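Endo-beta-1,4-glucanase (Streptomyces sp., PDB 1OA4) hydrolyses internal beta-1,4-glucosidic bonds of cellulose as an endoglucanase of glycoside hydrolase family 12. Local coordinates at residues T11-R16 and I32-N37; S84-V89 and S217-A222. All blocks are in the same frame, centred on the assembly; numbering follows the deposited sequence.

How the contacts relate
Contact 1 and contact 2 have centres 18 Å apart. Contact 1 lies between the two sheets of the sandwich, contact 2 within one of them. Contact 1 comes first along the chain and is complete before contact 2 opens. It sets strand 10-13, of the larger mixed sheet, against strand 30-34 of the six-stranded antiparallel sheet. Contact 2 lies within that six-stranded sheet, where strand 86-92 pairs with strand 212-218 and the last residues of the chain. Strand 39-44 stands between strands 30-34 and 212-218, so the sheet itself connects the two places. Arg16 NH2 also packs 3.7 Å from Ser218 O. One contact thus holds sheet to sheet, the other strand to strand.

Contact 1: residues T11-R16 and I32-N37; sequences TTIQDR and INVTGN
Ile13 faces the backbone of Thr35 to Asn37 across this contact, yet no direct hydrogen bond joins 11-16 to 32-37. Ile13 CG2 lies 3.3 Å from Thr35 O. Ile13 CB is 3.5 Å from Gly36 O. CG1 sits between the backbone N and the carbonyl carbon (chi1 60°). The Ile13 side chain is extended beyond CG1, and Ile13 CD1 ends 3.6 Å from Asn37 C. Ile13 CG2 also meets Val34 CG1 at 3.5 Å, with the two side chains set at a slant. Thr11 and Val34 approach tip to tip, through Thr11 CG2 and Val34 CG1 at 3.8 Å. With chi1 at -170°, Thr11 OG1 lies opposite the backbone N and CG2 points to Val34; the hydroxyl is hydrogen-bonded to Gln2. Ile4 and Val19 border the same apolar group.

Gln14 lies over the turn, with Gln14 CG 3.6 Å from Gly36 O. Its amide plane stands 79° from that of Asn37. One water receives a weak bond from Gln14 NE2 and donates to Asn37 O at 2.7 Å. Thr35 OG1 accepts from Asn37 N in an ST turn. The contact therefore rests on van der Waals packing of Ile13 and Thr11 against Val34 and the backbone of the turn after it, with a water bridge at the exposed edge.

Contact 2: residues S84-V89 and S217-A222; sequences SAPSSV and SSAVNA
Backbone hydrogen bonds pair 84-89 with 217-222 in antiparallel fashion. Ser88 and Ser217 form a hydrogen-bonded pair: Ser88 N to Ser217 O and Ser217 N to Ser88 O are both 3.0 Å. Ala219 N donates to Pro86 O, and Asn221 N to Ser84 O at 2.8 Å. The return bond from Ser84 N to Asn221 O is weak. Ser87 and Ser218 form the non-hydrogen-bonded pair.

Hydroxyls add a second set of bonds. Ser87 OG, anti to its own N (chi1 -174°), donates in the carbonyl plane to Ser217 O at 2.6 Å. That oxygen also accepts from Ser88 N, which lies 39° out of the plane, so two donors grip it. Tyr103 is a further partner of Ser87 OG. On the other face, Ser88 OG and Ser217 OG share a hydrogen bond of 2.6 Å. A water links Ser217 OG to Pro86 O. Ser84 OG bonds weakly to Asn221 OD1.

Apolar contacts are few. Pro86 CG meets Ala219 CB at 4.2 Å, and Ala85 CB faces Val220 CG2 at 4.3 Å. Val220 also packs on Ile198 of the mixed sheet. This is antiparallel pairing of strands 86-92 and 212-218 in one sheet of the beta-jelly roll of family 12, followed by a single bridge from Ser84 to Asn221 near the C-terminus.

Contact 1: residues T11-R16 and I32-N37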
loop_
_atom_site.group_PDB
_atom_site.type_symbol
_atom_site.label_atom_id
_atom_site.label_comp_id
_atom_site.label_asym_id
_atom_site.label_seq_id
_atom_site.Cartn_x
_atom_site.Cartn_y
_atom_site.Cartn_z
ATOM N N THR A 11 -3.270 3.349 15.077
ATOM C CA THR A 11 -2.336 3.751 16.122
ATOM C C THR A 11 -1.049 4.196 15.405
ATOM O O THR A 11 -1.047 4.332 14.186
ATOM C CB THR A 11 -2.080 2.588 17.080
ATOM O OG1 THR A 11 -1.345 3.050 18.229
ATOM C CG2 THR A 11 -1.207 1.512 16.426
ATOM N N THR A 12 0.029 4.456 16.138
ATOM C CA THR A 12 1.301 4.757 15.501
ATOM C C THR A 12 2.388 3.841 16.026
ATOM O O THR A 12 2.257 3.280 17.112
ATOM C CB THR A 12 1.751 6.188 15.745
ATOM O OG1 THR A 12 2.009 6.380 17.144
ATOM C CG2 THR A 12 0.643 7.153 15.384
ATOM N N ILE A 13 3.436 3.685 15.227
ATOM C CA ILE A 13 4.669 3.041 15.675
ATOM C C ILE A 13 5.835 4.010 15.482
ATOM O O ILE A 13 5.831 4.823 14.563
ATOM C CB ILE A 13 4.928 1.739 14.952
ATOM C CG1 ILE A 13 5.063 1.964 13.449
ATOM C CG2 ILE A 13 3.828 0.785 15.328
ATOM C CD1 ILE A 13 5.564 0.764 12.685
ATOM N N GLN A 14 6.815 3.919 16.384
ATOM C CA GLN A 14 8.049 4.696 16.338
ATOM C C GLN A 14 7.803 6.209 16.378
ATOM O O GLN A 14 8.663 6.995 15.977
ATOM C CB GLN A 14 8.848 4.324 15.090
ATOM C CG GLN A 14 9.179 2.833 14.939
ATOM C CD GLN A 14 9.667 2.495 13.526
ATOM O OE1 GLN A 14 10.711 2.971 13.088
ATOM N NE2 GLN A 14 8.896 1.693 12.811
ATOM N N ASP A 15 6.620 6.597 16.846
ATOM C CA ASP A 15 6.164 7.995 16.834
ATOM C C ASP A 15 6.408 8.589 15.452
ATOM O O ASP A 15 6.812 9.745 15.311
ATOM C CB ASP A 15 6.864 8.836 17.898
ATOM C CG ASP A 15 6.209 10.198 18.082
ATOM O OD1 ASP A 15 4.964 10.328 17.970
ATOM O OD2 ASP A 15 6.879 11.225 18.319
ATOM N N ARG A 16 6.152 7.791 14.415
ATOM C CA ARG A 16 6.480 8.216 13.060
ATOM C C ARG A 16 5.553 7.689 11.964
ATOM O O ARG A 16 5.400 8.351 10.936
ATOM C CB ARG A 16 7.924 7.818 12.713
ATOM C CG ARG A 16 8.400 8.261 11.343
ATOM C CD ARG A 16 8.407 9.784 11.189
ATOM N NE ARG A 16 8.853 10.238 9.888
ATOM C CZ ARG A 16 8.052 10.315 8.825
ATOM N NH1 ARG A 16 6.792 9.934 8.914
ATOM N NH2 ARG A 16 8.520 10.753 7.681
ATOM N N ILE A 32 -5.652 -6.718 14.048
ATOM C CA ILE A 32 -4.197 -6.723 13.923
ATOM C C ILE A 32 -3.621 -6.506 15.302
ATOM O O ILE A 32 -4.282 -5.926 16.154
ATOM C CB ILE A 32 -3.686 -5.667 12.956
ATOM C CG1 ILE A 32 -4.136 -4.260 13.350
ATOM C CG2 ILE A 32 -4.217 -5.967 11.587
ATOM C CD1 ILE A 32 -3.526 -3.186 12.502
ATOM N N ASN A 33 -2.426 -7.039 15.524
ATOM C CA ASN A 33 -1.702 -6.826 16.773
ATOM C C ASN A 33 -0.492 -5.984 16.383
ATOM O O ASN A 33 0.366 -6.453 15.623
ATOM C CB ASN A 33 -1.258 -8.176 17.371
ATOM C CG ASN A 33 -0.704 -8.047 18.782
ATOM O OD1 ASN A 33 -1.101 -7.155 19.534
ATOM N ND2 ASN A 33 0.217 -8.937 19.148
ATOM N N VAL A 34 -0.432 -4.757 16.880
ATOM C CA VAL A 34 0.640 -3.806 16.566
ATOM C C VAL A 34 1.755 -3.824 17.615
ATOM O O VAL A 34 1.499 -3.629 18.802
ATOM C CB VAL A 34 0.062 -2.398 16.434
ATOM C CG1 VAL A 34 1.124 -1.404 15.929
ATOM C CG2 VAL A 34 -1.149 -2.440 15.508
ATOM N N THR A 35 2.981 -4.089 17.168
ATOM C CA THR A 35 4.155 -4.114 18.047
ATOM C C THR A 35 4.906 -2.794 17.888
ATOM O O THR A 35 4.385 -1.843 17.328
ATOM C CB THR A 35 5.104 -5.265 17.673
ATOM O OG1 THR A 35 5.733 -4.972 16.423
ATOM C CG2 THR A 35 4.392 -6.527 17.387
ATOM N N GLY A 36 6.145 -2.719 18.362
ATOM C CA GLY A 36 6.861 -1.467 18.227
ATOM C C GLY A 36 7.305 -1.154 16.804
ATOM O O GLY A 36 7.545 -0.006 16.475
ATOM N N ASN A 37 7.404 -2.168 15.951
ATOM C CA ASN A 37 8.002 -1.973 14.636
ATOM C C ASN A 37 7.168 -2.410 13.453
ATOM O O ASN A 37 7.592 -2.272 12.330
ATOM C CB ASN A 37 9.330 -2.733 14.585
ATOM C CG ASN A 37 10.366 -2.164 15.540
ATOM O OD1 ASN A 37 11.264 -2.874 15.982
ATOM N ND2 ASN A 37 10.240 -0.882 15.866
HETATM O O HOH W 1 9.532 -0.587 11.444
#

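Contact 2: residues S84-V89 and S217-A222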
loop_
_atom_site.group_PDB
_atom_site.type_symbol
_atom_site.label_atom_id
_atom_site.label_comp_id
_atom_site.label_asym_id
_atom_site.label_seq_id
_atom_site.Cartn_x
_atom_site.Cartn_y
_atom_site.Cartn_z
ATOM N N SER A 84 14.314 12.454 -3.285
ATOM C CA SER A 84 14.270 11.010 -3.113
ATOM C C SER A 84 13.129 10.661 -2.157
ATOM O O SER A 84 12.775 11.452 -1.272
ATOM C CB SER A 84 15.602 10.453 -2.549
ATOM O OG SER A 84 15.937 11.045 -1.304
ATOM N N ALA A 85 12.562 9.472 -2.331
ATOM C CA ALA A 85 11.557 8.964 -1.425
ATOM C C ALA A 85 11.905 7.539 -0.984
ATOM O O ALA A 85 11.202 6.598 -1.311
ATOM C CB ALA A 85 10.181 8.979 -2.102
ATOM N N PRO A 86 12.978 7.370 -0.214
ATOM C CA PRO A 86 13.386 6.017 0.152
ATOM C C PRO A 86 12.404 5.371 1.097
ATOM O O PRO A 86 11.983 5.972 2.096
ATOM C CB PRO A 86 14.739 6.225 0.829
ATOM C CG PRO A 86 14.719 7.625 1.286
ATOM C CD PRO A 86 13.870 8.400 0.340
ATOM N N SER A 87 12.050 4.130 0.789
ATOM C CA SER A 87 11.151 3.367 1.631
ATOM C C SER A 87 11.605 1.913 1.690
ATOM O O SER A 87 12.308 1.442 0.794
ATOM C CB SER A 87 9.703 3.480 1.112
ATOM O OG SER A 87 8.781 2.863 1.990
ATOM N N SER A 88 11.227 1.222 2.756
ATOM C CA SER A 88 11.544 -0.186 2.882
ATOM C C SER A 88 10.429 -0.903 3.618
ATOM O O SER A 88 9.679 -0.308 4.376
ATOM C CB SER A 88 12.858 -0.372 3.661
ATOM O OG SER A 88 12.670 -0.041 5.021
ATOM N N VAL A 89 10.346 -2.200 3.381
ATOM C CA VAL A 89 9.397 -3.039 4.091
ATOM C C VAL A 89 9.984 -4.436 4.166
ATOM O O VAL A 89 10.771 -4.833 3.295
ATOM C CB VAL A 89 8.010 -3.083 3.366
ATOM C CG1 VAL A 89 8.087 -3.882 2.075
ATOM C CG2 VAL A 89 6.972 -3.652 4.249
ATOM N N SER A 217 9.876 1.592 6.637
ATOM C CA SER A 217 10.406 2.930 6.724
ATOM C C SER A 217 9.966 3.708 5.500
ATOM O O SER A 217 9.672 3.129 4.468
ATOM C CB SER A 217 11.928 2.903 6.834
ATOM O OG SER A 217 12.533 2.459 5.635
ATOM N N SER A 218 9.950 5.027 5.641
ATOM C CA SER A 218 9.640 5.922 4.556
ATOM C C SER A 218 10.184 7.301 4.920
ATOM O O SER A 218 10.030 7.759 6.066
ATOM C CB SER A 218 8.145 5.983 4.367
ATOM O OG SER A 218 7.821 7.028 3.482
ATOM N N ALA A 219 10.853 7.932 3.966
ATOM C CA ALA A 219 11.281 9.321 4.100
ATOM C C ALA A 219 11.054 9.964 2.735
ATOM O O ALA A 219 11.184 9.301 1.716
ATOM C CB ALA A 219 12.740 9.404 4.506
ATOM N N VAL A 220 10.704 11.245 2.718
ATOM C CA VAL A 220 10.516 11.946 1.461
ATOM C C VAL A 220 11.344 13.232 1.541
ATOM O O VAL A 220 10.978 14.184 2.240
ATOM C CB VAL A 220 9.029 12.226 1.136
ATOM C CG1 VAL A 220 8.955 12.900 -0.216
ATOM C CG2 VAL A 220 8.223 10.928 1.138
ATOM N N ASN A 221 12.481 13.215 0.845
ATOM C CA ASN A 221 13.467 14.275 0.894
ATOM C C ASN A 221 13.269 15.288 -0.220
ATOM O O ASN A 221 13.075 14.919 -1.379
ATOM C CB ASN A 221 14.857 13.658 0.778
ATOM C CG ASN A 221 15.112 12.646 1.853
ATOM O OD1 ASN A 221 15.344 11.463 1.581
ATOM N ND2 ASN A 221 15.032 13.089 3.096
ATOM N N ALA A 222 13.313 16.566 0.142
ATOM C CA ALA A 222 13.130 17.657 -0.817
ATOM C C ALA A 222 14.406 17.992 -1.589
ATOM O O ALA A 222 15.211 17.109 -1.917
ATOM C CB ALA A 222 12.634 18.911 -0.087
HETATM O O HOH W 2 13.185 5.048 4.421
#